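Local coordinates for protein AlyGC (Glaciecola chathamensis, PDB 5GKD) that degrades alginate as a lyase of polysaccharide lyase family 6, probably by calcium-assisted beta-elimination, at residues F206-G211 with K429-V434; V141-R144 with V148-A151. All blocks are in the same frame, centred on the assembly; numbering follows the deposited sequence.

Both contacts involve the first of the chain's two stacks of parallel strands, a right-handed beta-helix of the pectate-lyase-like kind. Contact 2 comes first along the chain and is local: 141-144 and 148-151 flank the turn that leads from strand 134-141 to strand 150-152. Contact 1 follows in series and is long-range, tying the end of strand 200-207 to 429-434, in the connection that runs on to the second stack of strands starting at 441-444. Their centres lie about 12 Å apart and their nearest atoms about 5 Å, without touching. One therefore packs a turn within the first beta-helix, while the other fastens the linker against its flank.

Contact 1 of 2, residues F206-G211 with K429-V434; sequences FDRCNG and KVEPDV
R208 reaches across to E431 with the end of its guanidinium group, and the two side chains cross at about a right angle. NH2 of R208 does the gripping: it lies 2.7 Å from OE1 of E431 in a salt bridge and donates a hydrogen bond to OE2 of the same residue at 2.9 Å. That bond is fairly straight, with an N-H...O angle of 162°, and meets OE2 on its syn side. The guanidinium and carboxylate planes are 18° apart, so the acid comes to the edge of the arginine nearly coplanar with it, and a single nitrogen faces both oxygens. NH1 of R208 serves D207 instead, binding OD2 at 2.9 Å and OD1 at 3.2 Å; the carboxyl carbon of D207 also lies at the guanidinium edge. Two acids thus share one cation, which probably offsets the like charges of D207 OD2 and E431 OE2, 5.9 Å apart. The bends of the R208 chain at chi2 and chi3 bring its end between them. P432 adds a nonpolar touch, its CD 3.8 Å from NH2 of R208, obliquely placed. Replacing R208 with an alanine would probably leave D207 and E431 without the cation between them and break the charged tie from strand end to linker. The contact is at the surface and buries just 111 Å² in all. Within the same strand end, F206 stacks with F171 and F230 on the neighbouring turns, and the OD2 of D207 also accepts a hydrogen bond from Y170, whose ring receives K429 in a cation-pi contact. The 429-434 loop, between strands 398-400 and 441-444, is in this way held beside the end of strand 200-207.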
ATOM      1  N   PHE A 206      20.945   0.288 -27.823  1.00 15.70           N
ATOM      2  CA  PHE A 206      19.752   0.339 -26.991  1.00 16.13           C
ATOM      3  C   PHE A 206      18.823  -0.802 -27.417  1.00 17.86           C
ATOM      4  O   PHE A 206      18.199  -0.748 -28.485  1.00 20.38           O
ATOM      5  CB  PHE A 206      19.052   1.685 -27.119  1.00 15.34           C
ATOM      6  CG  PHE A 206      19.876   2.860 -26.668  1.00 16.14           C
ATOM      7  CD1 PHE A 206      20.835   3.404 -27.492  1.00 16.09           C
ATOM      8  CD2 PHE A 206      19.669   3.434 -25.420  1.00 14.63           C
ATOM      9  CE1 PHE A 206      21.593   4.510 -27.086  1.00 17.55           C
ATOM     10  CE2 PHE A 206      20.423   4.541 -25.019  1.00 15.60           C
ATOM     11  CZ  PHE A 206      21.384   5.070 -25.848  1.00 15.48           C
ATOM     12  N   ASP A 207      18.743  -1.818 -26.586  1.00 17.78           N
ATOM     13  CA  ASP A 207      18.062  -3.083 -26.873  1.00 19.00           C
ATOM     14  C   ASP A 207      16.792  -3.131 -26.024  1.00 20.84           C
ATOM     15  O   ASP A 207      16.864  -3.349 -24.812  1.00 17.94           O
ATOM     16  CB  ASP A 207      19.001  -4.247 -26.561  1.00 17.87           C
ATOM     17  CG  ASP A 207      18.386  -5.621 -26.850  1.00 21.92           C
ATOM     18  OD1 ASP A 207      17.491  -5.742 -27.719  1.00 20.67           O
ATOM     19  OD2 ASP A 207      18.836  -6.589 -26.219  1.00 22.07           O
ATOM     20  N   ARG A 208      15.639  -2.917 -26.667  1.00 19.39           N
ATOM     21  CA  ARG A 208      14.331  -2.957 -26.021  1.00 17.79           C
ATOM     22  C   ARG A 208      14.262  -2.053 -24.792  1.00 20.22           C
ATOM     23  O   ARG A 208      13.775  -2.443 -23.728  1.00 17.12           O
ATOM     24  CB  ARG A 208      13.950  -4.379 -25.653  1.00 18.91           C
ATOM     25  CG  ARG A 208      13.705  -5.280 -26.839  1.00 21.47           C
ATOM     26  CD  ARG A 208      14.819  -6.256 -26.926  1.00 24.02           C
ATOM     27  NE  ARG A 208      14.418  -7.588 -26.597  1.00 26.81           N
ATOM     28  CZ  ARG A 208      15.254  -8.552 -26.239  1.00 27.33           C
ATOM     29  NH1 ARG A 208      16.561  -8.329 -26.135  1.00 25.27           N
ATOM     30  NH2 ARG A 208      14.762  -9.746 -25.977  1.00 30.08           N
ATOM     31  N   CYS A 209      14.779  -0.834 -24.933  1.00 21.74           N
ATOM     32  CA  CYS A 209      14.648   0.153 -23.866  1.00 18.73           C
ATOM     33  C   CYS A 209      13.233   0.702 -23.950  1.00 18.63           C
ATOM     34  O   CYS A 209      12.927   1.532 -24.806  1.00 16.79           O
ATOM     35  CB  CYS A 209      15.719   1.233 -23.995  1.00 18.41           C
ATOM     36  SG  CYS A 209      17.395   0.539 -23.776  1.00 21.21           S
ATOM     37  N   ASN A 210      12.363   0.214 -23.063  1.00 20.31           N
ATOM     38  CA  ASN A 210      10.921   0.414 -23.154  1.00 18.63           C
ATOM     39  C   ASN A 210      10.358   1.182 -21.956  1.00 19.84           C
ATOM     40  O   ASN A 210       9.158   1.098 -21.676  1.00 15.79           O
ATOM     41  CB  ASN A 210      10.217  -0.940 -23.282  1.00 14.51           C
ATOM     42  CG  ASN A 210      10.611  -1.694 -24.535  1.00 19.99           C
ATOM     43  OD1 ASN A 210      11.379  -1.195 -25.365  1.00 19.51           O
ATOM     44  ND2 ASN A 210      10.070  -2.910 -24.694  1.00 16.07           N
ATOM     45  N   GLY A 211      11.202   1.929 -21.237  1.00 21.82           N
ATOM     46  CA  GLY A 211      10.755   2.575 -20.011  1.00 15.19           C
ATOM     47  C   GLY A 211       9.596   3.532 -20.218  1.00 21.02           C
ATOM     48  O   GLY A 211       8.674   3.590 -19.392  1.00 21.88           O
ATOM     49  N   LYS A 429      24.307 -11.456 -22.709  1.00 25.99           N
ATOM     50  CA  LYS A 429      23.106 -10.693 -23.030  1.00 24.34           C
ATOM     51  C   LYS A 429      21.953 -11.678 -23.182  1.00 25.60           C
ATOM     52  O   LYS A 429      21.999 -12.563 -24.033  1.00 29.29           O
ATOM     53  CB  LYS A 429      23.309  -9.874 -24.305  1.00 22.63           C
ATOM     54  CG  LYS A 429      24.505  -8.917 -24.232  1.00 22.56           C
ATOM     55  CD  LYS A 429      24.651  -8.082 -25.488  1.00 18.53           C
ATOM     56  CE  LYS A 429      25.775  -7.057 -25.346  1.00 23.16           C
ATOM     57  NZ  LYS A 429      27.117  -7.677 -25.249  1.00 23.50           N
ATOM     58  N   VAL A 430      20.918 -11.521 -22.367  1.00 27.92           N
ATOM     59  CA  VAL A 430      20.001 -12.606 -22.059  1.00 29.10           C
ATOM     60  C   VAL A 430      18.564 -12.132 -22.272  1.00 30.80           C
ATOM     61  O   VAL A 430      18.299 -10.944 -22.450  1.00 33.42           O
ATOM     62  CB  VAL A 430      20.251 -13.127 -20.621  1.00 35.11           C
ATOM     63  CG1 VAL A 430      19.555 -12.279 -19.546  1.00 29.19           C
ATOM     64  CG2 VAL A 430      19.943 -14.606 -20.520  1.00 40.05           C
ATOM     65  N   GLU A 431      17.644 -13.070 -22.301  1.00 28.93           N
ATOM     66  CA  GLU A 431      16.259 -12.664 -22.488  1.00 27.17           C
ATOM     67  C   GLU A 431      15.640 -12.274 -21.147  1.00 26.56           C
ATOM     68  O   GLU A 431      15.818 -12.985 -20.162  1.00 27.16           O
ATOM     69  CB  GLU A 431      15.449 -13.792 -23.122  1.00 30.69           C
ATOM     70  CG  GLU A 431      15.752 -13.978 -24.580  1.00 32.36           C
ATOM     71  CD  GLU A 431      15.508 -12.698 -25.358  1.00 36.90           C
ATOM     72  OE1 GLU A 431      14.323 -12.343 -25.525  1.00 35.48           O
ATOM     73  OE2 GLU A 431      16.495 -12.026 -25.757  1.00 38.91           O
ATOM     74  N   PRO A 432      14.900 -11.158 -21.092  1.00 23.83           N
ATOM     75  CA  PRO A 432      14.387 -10.660 -19.804  1.00 25.05           C
ATOM     76  C   PRO A 432      13.172 -11.391 -19.254  1.00 30.74           C
ATOM     77  O   PRO A 432      12.979 -11.407 -18.033  1.00 35.07           O
ATOM     78  CB  PRO A 432      14.033  -9.200 -20.111  1.00 26.76           C
ATOM     79  CG  PRO A 432      13.787  -9.166 -21.590  1.00 26.55           C
ATOM     80  CD  PRO A 432      14.701 -10.196 -22.190  1.00 23.75           C
ATOM     81  N   ASP A 433      12.345 -11.983 -20.106  1.00 28.59           N
ATOM     82  CA  ASP A 433      11.087 -12.574 -19.666  1.00 30.64           C
ATOM     83  C   ASP A 433      11.102 -14.092 -19.809  1.00 28.03           C
ATOM     84  O   ASP A 433      11.744 -14.639 -20.708  1.00 26.71           O
ATOM     85  CB  ASP A 433       9.906 -12.005 -20.460  1.00 29.66           C
ATOM     86  CG  ASP A 433       9.685 -10.521 -20.203  1.00 35.33           C
ATOM     87  OD1 ASP A 433      10.016 -10.047 -19.100  1.00 34.77           O
ATOM     88  OD2 ASP A 433       9.154  -9.833 -21.104  1.00 44.01           O
ATOM     89  N   VAL A 434      10.382 -14.769 -18.912  1.00 28.10           N
ATOM     90  CA  VAL A 434      10.093 -16.195 -19.048  1.00 25.90           C
ATOM     91  C   VAL A 434       8.792 -16.361 -19.826  1.00 29.39           C
ATOM     92  O   VAL A 434       7.774 -15.735 -19.504  1.00 27.81           O
ATOM     93  CB  VAL A 434       9.992 -16.884 -17.679  1.00 27.61           C
ATOM     94  CG1 VAL A 434       9.642 -18.376 -17.866  1.00 26.07           C
ATOM     95  CG2 VAL A 434      11.282 -16.746 -16.903  1.00 23.07           C
TER

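Contact 2 of 2, residues V141-R144 with V148-A151; sequences VGKR and VTMA
K143 and T149 bring the two backbones nearest, their CA atoms 6.9 Å apart, on the two sides of a short turn that carries the chain from strand 134-141 into strand 150-152. G142, just before K143, has a positive phi (87°), a conformation that favours glycine. The side chain of K143 does most of the touching: with CG anti to the backbone N (chi1 -174°) and chi2 and chi3 also extended, it runs out alongside T149, the two side chains sliding past each other in opposite directions. CD of K143 meets OG1 of T149 at 3.8 Å and CA of T149 at the same separation, both as van der Waals contacts, while CB of K143 lies 4.1 Å from that hydroxyl oxygen. Farther out, CE of K143 packs against the carbonyl O of V148 at 3.7 Å. A turn that passes the chain from a strand of one sheet to a strand of the next is a corner of the right-handed beta-helix, the fold of this pectate-lyase-like family, in which each coil supplies strands to neighbouring sheets. Here strand 150-152 lies between 124-128 and 185-188 in one of those sheets. At chi4 (-65°) the lysine chain bends, and the buried NZ is gripped by three oxygens beside the two segments, through a salt bridge to D123 and hydrogen bonds to the carbonyl O of G147 and to OD1 of N145. T149 OG1 is bonded in turn to NH1 of R174, and V148 O to the hydroxyl of S124. The V148 side chain, its CB directed away from 141-144 and about 8 Å from the bound calcium ion, packs on E183, one of the ion's ligands, and on R186.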
ATOM      1  N   VAL A 141      21.157  -3.491 -17.480  1.00 16.65           N
ATOM      2  CA  VAL A 141      19.941  -4.183 -17.869  1.00 17.25           C
ATOM      3  C   VAL A 141      18.992  -4.295 -16.682  1.00 19.53           C
ATOM      4  O   VAL A 141      19.412  -4.522 -15.541  1.00 20.51           O
ATOM      5  CB  VAL A 141      20.263  -5.572 -18.462  1.00 18.45           C
ATOM      6  CG1 VAL A 141      20.982  -6.436 -17.431  1.00 15.42           C
ATOM      7  CG2 VAL A 141      19.009  -6.221 -18.975  1.00 17.28           C
ATOM      8  N   GLY A 142      17.709  -4.113 -16.954  1.00 18.98           N
ATOM      9  CA  GLY A 142      16.678  -4.487 -16.013  1.00 17.08           C
ATOM     10  C   GLY A 142      16.278  -3.474 -14.960  1.00 18.50           C
ATOM     11  O   GLY A 142      15.795  -3.882 -13.909  1.00 17.81           O
ATOM     12  N   LYS A 143      16.450  -2.179 -15.184  1.00 17.05           N
ATOM     13  CA  LYS A 143      15.970  -1.222 -14.188  1.00 19.18           C
ATOM     14  C   LYS A 143      14.449  -1.170 -14.215  1.00 20.15           C
ATOM     15  O   LYS A 143      13.856  -0.868 -15.252  1.00 19.40           O
ATOM     16  CB  LYS A 143      16.558   0.165 -14.421  1.00 17.11           C
ATOM     17  CG  LYS A 143      16.195   1.162 -13.326  1.00 17.73           C
ATOM     18  CD  LYS A 143      17.006   2.451 -13.467  1.00 17.13           C
ATOM     19  CE  LYS A 143      16.987   3.300 -12.174  1.00 18.55           C
ATOM     20  NZ  LYS A 143      15.649   3.856 -11.779  1.00 18.92           N
ATOM     21  N   ARG A 144      13.810  -1.472 -13.080  1.00 23.01           N
ATOM     22  CA  ARG A 144      12.360  -1.605 -13.049  1.00 21.53           C
ATOM     23  C   ARG A 144      11.654  -0.423 -12.406  1.00 24.74           C
ATOM     24  O   ARG A 144      10.429  -0.323 -12.513  1.00 21.40           O
ATOM     25  CB  ARG A 144      11.926  -2.876 -12.304  1.00 22.83           C
ATOM     26  CG  ARG A 144      12.916  -3.991 -12.226  1.00 25.74           C
ATOM     27  CD  ARG A 144      13.168  -4.737 -13.530  1.00 24.92           C
ATOM     28  NE  ARG A 144      12.110  -5.620 -13.940  1.00 30.80           N
ATOM     29  CZ  ARG A 144      12.289  -6.788 -14.550  1.00 26.39           C
ATOM     30  NH1 ARG A 144      13.499  -7.274 -14.800  1.00 23.43           N
ATOM     31  NH2 ARG A 144      11.231  -7.475 -14.893  1.00 24.24           N
ATOM     32  N   VAL A 148      15.648   7.755 -14.288  1.00 22.62           N
ATOM     33  CA  VAL A 148      16.433   7.491 -15.482  1.00 20.78           C
ATOM     34  C   VAL A 148      17.526   6.471 -15.153  1.00 21.50           C
ATOM     35  O   VAL A 148      17.997   6.375 -14.011  1.00 20.15           O
ATOM     36  CB  VAL A 148      17.001   8.820 -16.020  1.00 20.00           C
ATOM     37  CG1 VAL A 148      18.000   9.399 -15.064  1.00 21.55           C
ATOM     38  CG2 VAL A 148      17.625   8.647 -17.430  1.00 22.55           C
ATOM     39  N   THR A 149      17.870   5.636 -16.132  1.00 21.49           N
ATOM     40  CA  THR A 149      18.963   4.696 -15.906  1.00 19.58           C
ATOM     41  C   THR A 149      20.287   5.441 -15.784  1.00 18.27           C
ATOM     42  O   THR A 149      21.064   5.208 -14.854  1.00 18.78           O
ATOM     43  CB  THR A 149      19.013   3.652 -17.025  1.00 19.41           C
ATOM     44  OG1 THR A 149      17.735   3.011 -17.129  1.00 20.56           O
ATOM     45  CG2 THR A 149      20.079   2.578 -16.748  1.00 18.21           C
ATOM     46  N   MET A 150      20.530   6.384 -16.679  1.00 17.90           N
ATOM     47  CA  MET A 150      21.781   7.126 -16.696  1.00 17.87           C
ATOM     48  C   MET A 150      21.517   8.574 -17.053  1.00 18.24           C
ATOM     49  O   MET A 150      20.764   8.855 -17.986  1.00 18.06           O
ATOM     50  CB  MET A 150      22.764   6.549 -17.699  1.00 17.22           C
ATOM     51  CG  MET A 150      24.038   7.358 -17.803  1.00 16.92           C
ATOM     52  SD  MET A 150      25.245   6.534 -18.827  1.00 19.78           S
ATOM     53  CE  MET A 150      26.682   7.553 -18.508  1.00 15.61           C
ATOM     54  N   ALA A 151      22.156   9.486 -16.326  1.00 17.93           N
ATOM     55  CA  ALA A 151      22.000  10.903 -16.589  1.00 17.72           C
ATOM     56  C   ALA A 151      23.345  11.615 -16.472  1.00 18.86           C
ATOM     57  O   ALA A 151      24.253  11.162 -15.775  1.00 22.37           O
ATOM     58  CB  ALA A 151      20.971  11.527 -15.638  1.00 18.13           C
TER